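Long-range contact in hypothetical protein Atu0636 (PDB 2OZV), which is of unknown function but is predicted to be an O-methyltransferase, probably transferring a methyl group from S-adenosylmethionine to an unidentified acceptor: residues M72-L80 with A90-D98. Numbering follows the deposited sequence.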
loop_
_atom_site.group_PDB
_atom_site.type_symbol
_atom_site.label_atom_id
_atom_site.label_comp_id
_atom_site.label_asym_id
_atom_site.label_seq_id
_atom_site.Cartn_x
_atom_site.Cartn_y
_atom_site.Cartn_z
HETATM N N MSE B 72 14.470 -29.208 -7.883
HETATM C CA MSE B 72 14.834 -27.800 -7.841
HETATM C C MSE B 72 16.196 -27.583 -7.206
HETATM O O MSE B 72 16.945 -26.739 -7.663
HETATM C CB MSE B 72 13.773 -26.930 -7.145
HETATM C CG MSE B 72 12.669 -26.597 -8.103
HETATM SE SE MSE B 72 13.007 -25.004 -9.220
HETATM C CE MSE B 72 14.948 -24.786 -9.156
ATOM N N ALA B 73 16.501 -28.338 -6.153
ATOM C CA ALA B 73 17.794 -28.203 -5.466
ATOM C C ALA B 73 18.912 -28.575 -6.454
ATOM O O ALA B 73 19.909 -27.857 -6.574
ATOM C CB ALA B 73 17.833 -29.094 -4.232
ATOM N N GLU B 74 18.716 -29.700 -7.143
ATOM C CA GLU B 74 19.637 -30.187 -8.181
ATOM C C GLU B 74 19.858 -29.074 -9.205
ATOM O O GLU B 74 20.994 -28.650 -9.449
ATOM C CB GLU B 74 19.091 -31.473 -8.835
ATOM C CG GLU B 74 19.020 -32.646 -7.837
ATOM C CD GLU B 74 18.625 -33.995 -8.421
ATOM O OE1 GLU B 74 17.810 -34.078 -9.369
ATOM O OE2 GLU B 74 19.128 -35.006 -7.895
ATOM N N PHE B 75 18.755 -28.567 -9.755
ATOM C CA PHE B 75 18.806 -27.521 -10.774
ATOM C C PHE B 75 19.611 -26.302 -10.285
ATOM O O PHE B 75 20.465 -25.787 -11.008
ATOM C CB PHE B 75 17.400 -27.081 -11.196
ATOM C CG PHE B 75 17.401 -26.069 -12.297
ATOM C CD1 PHE B 75 17.504 -26.476 -13.634
ATOM C CD2 PHE B 75 17.328 -24.713 -12.011
ATOM C CE1 PHE B 75 17.517 -25.530 -14.670
ATOM C CE2 PHE B 75 17.337 -23.762 -13.043
ATOM C CZ PHE B 75 17.436 -24.168 -14.360
ATOM N N ALA B 76 19.319 -25.834 -9.070
ATOM C CA ALA B 76 20.046 -24.703 -8.488
ATOM C C ALA B 76 21.551 -25.006 -8.376
ATOM O O ALA B 76 22.385 -24.168 -8.730
ATOM C CB ALA B 76 19.455 -24.337 -7.145
ATOM N N ARG B 77 21.888 -26.214 -7.920
ATOM C CA ARG B 77 23.295 -26.618 -7.797
ATOM C C ARG B 77 24.002 -26.608 -9.148
ATOM O O ARG B 77 25.143 -26.158 -9.244
ATOM C CB ARG B 77 23.417 -27.981 -7.118
ATOM C CG ARG B 77 23.040 -27.944 -5.670
ATOM C CD ARG B 77 23.186 -29.318 -5.011
ATOM N NE ARG B 77 22.666 -29.242 -3.649
ATOM C CZ ARG B 77 21.646 -29.964 -3.204
ATOM N NH1 ARG B 77 21.065 -30.868 -3.989
ATOM N NH2 ARG B 77 21.240 -29.812 -1.953
ATOM N N ARG B 78 23.323 -27.083 -10.198
ATOM C CA ARG B 78 23.878 -27.036 -11.552
ATOM C C ARG B 78 24.139 -25.592 -11.998
ATOM O O ARG B 78 25.190 -25.325 -12.576
ATOM C CB ARG B 78 22.951 -27.752 -12.550
ATOM C CG ARG B 78 23.415 -29.104 -13.021
ATOM C CD ARG B 78 23.307 -30.160 -11.944
ATOM N NE ARG B 78 24.489 -30.228 -11.076
ATOM C CZ ARG B 78 24.438 -30.583 -9.792
ATOM N NH1 ARG B 78 23.265 -30.895 -9.232
ATOM N NH2 ARG B 78 25.548 -30.617 -9.062
ATOM N N SER B 79 23.202 -24.681 -11.704
ATOM C CA SER B 79 23.326 -23.252 -12.031
ATOM C C SER B 79 24.546 -22.648 -11.367
ATOM O O SER B 79 25.281 -21.869 -11.978
ATOM C CB SER B 79 22.096 -22.468 -11.566
ATOM O OG SER B 79 20.971 -22.905 -12.289
ATOM N N LEU B 80 24.750 -23.013 -10.105
ATOM C CA LEU B 80 25.895 -22.534 -9.339
ATOM C C LEU B 80 27.232 -22.887 -9.971
ATOM O O LEU B 80 28.200 -22.166 -9.768
ATOM C CB LEU B 80 25.845 -23.071 -7.911
ATOM C CG LEU B 80 24.961 -22.333 -6.924
ATOM C CD1 LEU B 80 25.092 -23.003 -5.564
ATOM C CD2 LEU B 80 25.369 -20.851 -6.838
ATOM N N ALA B 90 31.052 -20.520 -4.041
ATOM C CA ALA B 90 31.537 -21.208 -2.839
ATOM C C ALA B 90 30.779 -20.755 -1.602
ATOM O O ALA B 90 30.718 -21.481 -0.611
ATOM C CB ALA B 90 33.022 -20.970 -2.645
ATOM N N ARG B 91 30.216 -19.551 -1.663
ATOM C CA ARG B 91 29.512 -18.969 -0.527
ATOM C C ARG B 91 28.008 -19.235 -0.556
ATOM O O ARG B 91 27.250 -18.652 0.232
ATOM C CB ARG B 91 29.800 -17.470 -0.450
ATOM C CG ARG B 91 31.259 -17.196 -0.150
ATOM C CD ARG B 91 31.489 -15.732 0.024
ATOM N NE ARG B 91 31.605 -15.012 -1.244
ATOM C CZ ARG B 91 30.725 -14.113 -1.675
ATOM N NH1 ARG B 91 29.629 -13.828 -0.962
ATOM N NH2 ARG B 91 30.970 -13.481 -2.817
ATOM N N ILE B 92 27.573 -20.120 -1.453
ATOM C CA ILE B 92 26.154 -20.420 -1.598
ATOM C C ILE B 92 25.926 -21.903 -1.351
ATOM O O ILE B 92 26.483 -22.761 -2.045
ATOM C CB ILE B 92 25.591 -20.002 -2.972
ATOM C CG1 ILE B 92 25.774 -18.473 -3.137
ATOM C CG2 ILE B 92 24.101 -20.382 -3.042
ATOM C CD1 ILE B 92 25.300 -17.896 -4.421
ATOM N N GLU B 93 25.111 -22.192 -0.354
ATOM C CA GLU B 93 24.815 -23.586 -0.028
ATOM C C GLU B 93 23.371 -23.831 -0.401
ATOM O O GLU B 93 22.533 -23.031 -0.037
ATOM C CB GLU B 93 24.970 -23.780 1.471
ATOM C CG GLU B 93 24.820 -25.222 1.918
ATOM C CD GLU B 93 24.928 -25.359 3.450
ATOM O OE1 GLU B 93 25.087 -24.365 4.180
ATOM O OE2 GLU B 93 24.843 -26.512 3.901
ATOM N N VAL B 94 23.076 -24.918 -1.114
ATOM C CA VAL B 94 21.694 -25.205 -1.483
ATOM C C VAL B 94 21.215 -26.350 -0.603
ATOM O O VAL B 94 21.854 -27.416 -0.579
ATOM C CB VAL B 94 21.590 -25.641 -2.966
ATOM C CG1 VAL B 94 20.140 -25.974 -3.351
ATOM C CG2 VAL B 94 22.193 -24.575 -3.872
ATOM N N LEU B 95 20.101 -26.133 0.096
ATOM C CA LEU B 95 19.502 -27.161 0.945
ATOM C C LEU B 95 18.094 -27.470 0.508
ATOM O O LEU B 95 17.351 -26.583 0.115
ATOM C CB LEU B 95 19.476 -26.730 2.411
ATOM C CG LEU B 95 20.839 -26.485 3.084
ATOM C CD1 LEU B 95 20.630 -25.909 4.486
ATOM C CD2 LEU B 95 21.684 -27.758 3.121
ATOM N N GLU B 96 17.748 -28.748 0.581
ATOM C CA GLU B 96 16.376 -29.198 0.380
ATOM C C GLU B 96 15.609 -29.054 1.686
ATOM O O GLU B 96 15.960 -29.703 2.672
ATOM C CB GLU B 96 16.403 -30.675 0.043
ATOM C CG GLU B 96 15.976 -31.031 -1.322
ATOM C CD GLU B 96 15.937 -32.526 -1.493
ATOM O OE1 GLU B 96 14.853 -33.133 -1.293
ATOM O OE2 GLU B 96 17.001 -33.085 -1.814
ATOM N N ALA B 97 14.563 -28.241 1.703
ATOM C CA ALA B 97 13.737 -28.090 2.901
ATOM C C ALA B 97 12.396 -27.510 2.556
ATOM O O ALA B 97 12.298 -26.597 1.743
ATOM C CB ALA B 97 14.428 -27.196 3.938
ATOM N N ASP B 98 11.361 -28.029 3.197
ATOM C CA ASP B 98 10.032 -27.467 3.087
ATOM C C ASP B 98 9.970 -26.288 4.067
ATOM O O ASP B 98 9.995 -26.497 5.280
ATOM C CB ASP B 98 9.017 -28.536 3.475
ATOM C CG ASP B 98 7.588 -28.027 3.470
ATOM O OD1 ASP B 98 7.345 -26.809 3.281
ATOM O OD2 ASP B 98 6.692 -28.877 3.645
HETATM O O HOH W 1 24.990 -27.134 -2.236
#
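Val94 sits beneath helix 70-80 and meets four of its residues. Its CG1, anti to the backbone N (chi1 179°), packs against both Ala73 and Ala76, lying 4.0 Å from Ala73 CB and 4.2 Å from Ala76 CB. The other methyl, CG2, is directed along the helix to Leu80, whose CD1 comes within 3.7 Å. Leu80 forks over the next inward-facing strand residue as well: CD1 approaches Ile92 CG2 at 3.8 Å, while CD2 packs against CD1 of the same isoleucine, and Met52 of helix 49-57 touches both side chains. The backbones come closest at Ala73 and Glu96, where Ala73 CB rests on the aliphatic CG of Glu96. Helix and strand run nearly antiparallel (169°), as expected within the right-handed beta-alpha-beta unit formed by strand 61-67, helix 70-80 and strand 92-96; strand 92-96 is the outermost on this side of the Rossmann-like methyltransferase sheet, hydrogen-bonded to strand 61-67. Along the outer flank, the extended chain of Arg77 passes slantwise across Val94, CG 3.8 Å from Val94 CB. This reach lets NH2 donate a hydrogen bond to Val94 O (2.8 Å, 151° at the hydrogen), arriving from above the carbonyl plane. A water at the guanidinium edge accepts from Val94 N at 3.1 Å and, weakly, from Arg77 NE.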